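Local coordinates for A rubisco-like protein (Burkholderia fungorum, PDB 3NWR), which is a RuBisCO-like protein of undetermined reaction, classed as a lyase and built on the fold of the ribulose bisphosphate carboxylase large chain, at residues 396-401 / 418-424. Residues are numbered along the deposited sequence; the frame is centred on the assembly and turned at random.
With SO4 (sulfate ion), chain C.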
loop_
_atom_site.group_PDB
_atom_site.type_symbol
_atom_site.label_atom_id
_atom_site.label_comp_id
_atom_site.label_asym_id
_atom_site.label_seq_id
_atom_site.Cartn_x
_atom_site.Cartn_y
_atom_site.Cartn_z
ATOM N N THR A 396 24.955 27.493 -4.999
ATOM C CA THR A 396 24.845 28.898 -5.351
ATOM C C THR A 396 24.108 29.086 -6.673
ATOM O O THR A 396 23.293 29.996 -6.801
ATOM C CB THR A 396 26.228 29.558 -5.392
ATOM O OG1 THR A 396 26.778 29.526 -4.067
ATOM C CG2 THR A 396 26.130 31.016 -5.861
ATOM N N SER A 397 24.369 28.220 -7.648
ATOM C CA SER A 397 23.666 28.325 -8.927
ATOM C C SER A 397 22.156 28.182 -8.729
ATOM O O SER A 397 21.360 28.884 -9.355
ATOM C CB SER A 397 24.189 27.303 -9.946
ATOM O OG SER A 397 23.752 25.981 -9.678
ATOM N N VAL A 398 21.754 27.281 -7.843
ATOM C CA VAL A 398 20.335 27.081 -7.585
ATOM C C VAL A 398 19.741 28.274 -6.835
ATOM O O VAL A 398 18.645 28.741 -7.165
ATOM C CB VAL A 398 20.111 25.764 -6.813
ATOM C CG1 VAL A 398 18.686 25.673 -6.281
ATOM C CG2 VAL A 398 20.434 24.571 -7.723
ATOM N N ARG A 399 20.473 28.783 -5.839
ATOM C CA ARG A 399 20.030 29.963 -5.099
ATOM C C ARG A 399 19.917 31.189 -6.018
ATOM O O ARG A 399 18.992 31.989 -5.887
ATOM C CB ARG A 399 20.977 30.252 -3.934
ATOM C CG ARG A 399 20.886 29.238 -2.793
ATOM C CD ARG A 399 19.615 29.465 -1.969
ATOM N NE ARG A 399 19.670 30.753 -1.294
ATOM C CZ ARG A 399 20.295 30.966 -0.140
ATOM N NH1 ARG A 399 20.894 29.958 0.487
ATOM N NH2 ARG A 399 20.313 32.187 0.392
ATOM N N GLN A 400 20.861 31.320 -6.941
ATOM C CA GLN A 400 20.822 32.417 -7.917
ATOM C C GLN A 400 19.623 32.291 -8.857
ATOM O O GLN A 400 18.972 33.286 -9.188
ATOM C CB GLN A 400 22.125 32.466 -8.710
ATOM C CG GLN A 400 23.281 33.060 -7.920
ATOM C CD GLN A 400 24.622 32.857 -8.596
ATOM O OE1 GLN A 400 24.740 32.095 -9.557
ATOM N NE2 GLN A 400 25.652 33.532 -8.083
ATOM N N ALA A 401 19.311 31.064 -9.274
ATOM C CA ALA A 401 18.118 30.835 -10.081
ATOM C C ALA A 401 16.858 31.267 -9.328
ATOM O O ALA A 401 15.980 31.918 -9.889
ATOM C CB ALA A 401 18.019 29.369 -10.497
ATOM N N MET A 418 25.846 36.592 -12.938
ATOM C CA MET A 418 25.961 35.537 -11.919
ATOM C C MET A 418 26.693 34.302 -12.436
ATOM O O MET A 418 26.091 33.437 -13.074
ATOM C CB MET A 418 24.559 35.134 -11.452
ATOM C CG MET A 418 23.784 36.264 -10.794
ATOM S SD MET A 418 24.354 36.614 -9.123
ATOM C CE MET A 418 23.769 38.298 -8.914
ATOM N N PRO A 419 27.997 34.204 -12.144
ATOM C CA PRO A 419 28.890 33.209 -12.748
ATOM C C PRO A 419 28.495 31.763 -12.462
ATOM O O PRO A 419 28.551 30.926 -13.362
ATOM C CB PRO A 419 30.247 33.527 -12.110
ATOM C CG PRO A 419 30.154 34.954 -11.722
ATOM C CD PRO A 419 28.733 35.167 -11.307
ATOM N N GLU A 420 28.098 31.475 -11.229
ATOM C CA GLU A 420 27.736 30.113 -10.863
ATOM C C GLU A 420 26.541 29.637 -11.683
ATOM O O GLU A 420 26.542 28.528 -12.221
ATOM C CB GLU A 420 27.434 30.032 -9.365
ATOM C CG GLU A 420 28.669 30.154 -8.474
ATOM C CD GLU A 420 29.039 31.595 -8.137
ATOM O OE1 GLU A 420 28.440 32.539 -8.694
ATOM O OE2 GLU A 420 29.942 31.779 -7.294
ATOM N N LEU A 421 25.526 30.489 -11.770
ATOM C CA LEU A 421 24.347 30.221 -12.591
ATOM C C LEU A 421 24.697 30.067 -14.075
ATOM O O LEU A 421 24.264 29.123 -14.743
ATOM C CB LEU A 421 23.320 31.339 -12.406
ATOM C CG LEU A 421 22.049 31.240 -13.248
ATOM C CD1 LEU A 421 21.313 29.914 -12.962
ATOM C CD2 LEU A 421 21.145 32.423 -12.978
ATOM N N ARG A 422 25.491 31.000 -14.594
ATOM C CA ARG A 422 25.890 30.956 -16.001
ATOM C C ARG A 422 26.607 29.642 -16.319
ATOM O O ARG A 422 26.319 28.982 -17.326
ATOM C CB ARG A 422 26.783 32.156 -16.330
ATOM C CG ARG A 422 27.024 32.363 -17.820
ATOM C CD ARG A 422 27.703 33.705 -18.073
ATOM N NE ARG A 422 29.025 33.787 -17.454
ATOM C CZ ARG A 422 29.340 34.586 -16.434
ATOM N NH1 ARG A 422 28.428 35.389 -15.886
ATOM N NH2 ARG A 422 30.579 34.586 -15.955
ATOM N N ARG A 423 27.527 29.250 -15.442
ATOM C CA ARG A 423 28.261 27.999 -15.611
ATOM C C ARG A 423 27.340 26.777 -15.556
ATOM O O ARG A 423 27.517 25.817 -16.294
ATOM C CB ARG A 423 29.356 27.885 -14.547
ATOM C CG ARG A 423 30.497 28.864 -14.727
ATOM C CD ARG A 423 31.372 28.445 -15.889
ATOM N NE ARG A 423 32.007 27.151 -15.648
ATOM C CZ ARG A 423 33.230 27.001 -15.150
ATOM N NH1 ARG A 423 33.955 28.067 -14.839
ATOM N NH2 ARG A 423 33.731 25.785 -14.965
ATOM N N ALA A 424 26.349 26.816 -14.672
ATOM C CA ALA A 424 25.391 25.724 -14.574
ATOM C C ALA A 424 24.589 25.586 -15.864
ATOM O O ALA A 424 24.412 24.484 -16.385
ATOM C CB ALA A 424 24.460 25.956 -13.396
HETATM S S SO4 C . 21.265 31.352 3.998
HETATM O O1 SO4 C . 21.716 32.423 3.118
HETATM O O2 SO4 C . 19.842 31.530 4.273
HETATM O O3 SO4 C . 22.024 31.399 5.246
HETATM O O4 SO4 C . 21.481 30.072 3.333
HETATM O O HOH W 1 29.564 29.710 -4.710
#
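Gln400 reaches from one helix to the first turn of another and shows how a single side-chain amide can take a backbone N-H of a helix's first turn with one polar atom and hold a carboxylate of that turn with the other. Its CB rests 4.0 Å from CB of Leu421, and its CG lies against SD of Met418, the N-cap residue of the second helix. With CG anti to the carbonyl carbon and the chain extended beyond it, CD is carried over CB of Met418, 3.7 Å away. There the group divides. OE1 of Gln400 accepts the backbone N-H of Leu421 at 2.8 Å, a bond nearly in line with the C=O but bent at the hydrogen (137°). NE2 of Gln400 donates to OE1 of Glu420 at 3.0 Å, coming from above the carboxylate plane, with amide and carboxylate turned 71° apart. Two bonds in different directions thus fix the rotation of the amide, and the Met418 sulfur also lies close to NE2.

Helix 391-407 comes after strand 377-379 of the TIM-type barrel in the catalytic domain and the short helix 382-385, and helix 419-427 lies across it at the C-terminal end of the chain, the axes of the two short segments passing 7.8 Å apart at 101°. Such a steep crossing brings the backbones together at one point, where a small residue sits: CA of Ser397 is 4.2 Å from CA of Leu421, and CB of Ser397 packs on CB of Ala424, while its OG turns back to Gly394 O.

The chain of Glu420, bent at chi2, crosses that of Thr396 at a slant, CG and CD both touching CG2 of Thr396. OG1 of Thr396 is hydrogen-bonded to Ala392 O of its own helix; a water donates to OG1 and, weakly, to OE2 of Glu420. On the buried side, CD1 of Leu421 meets CB of Ala401 at 4.2 Å, where Ala401 also touches Leu411 and Leu421 touches Tyr414, both of the intervening helix 411-414.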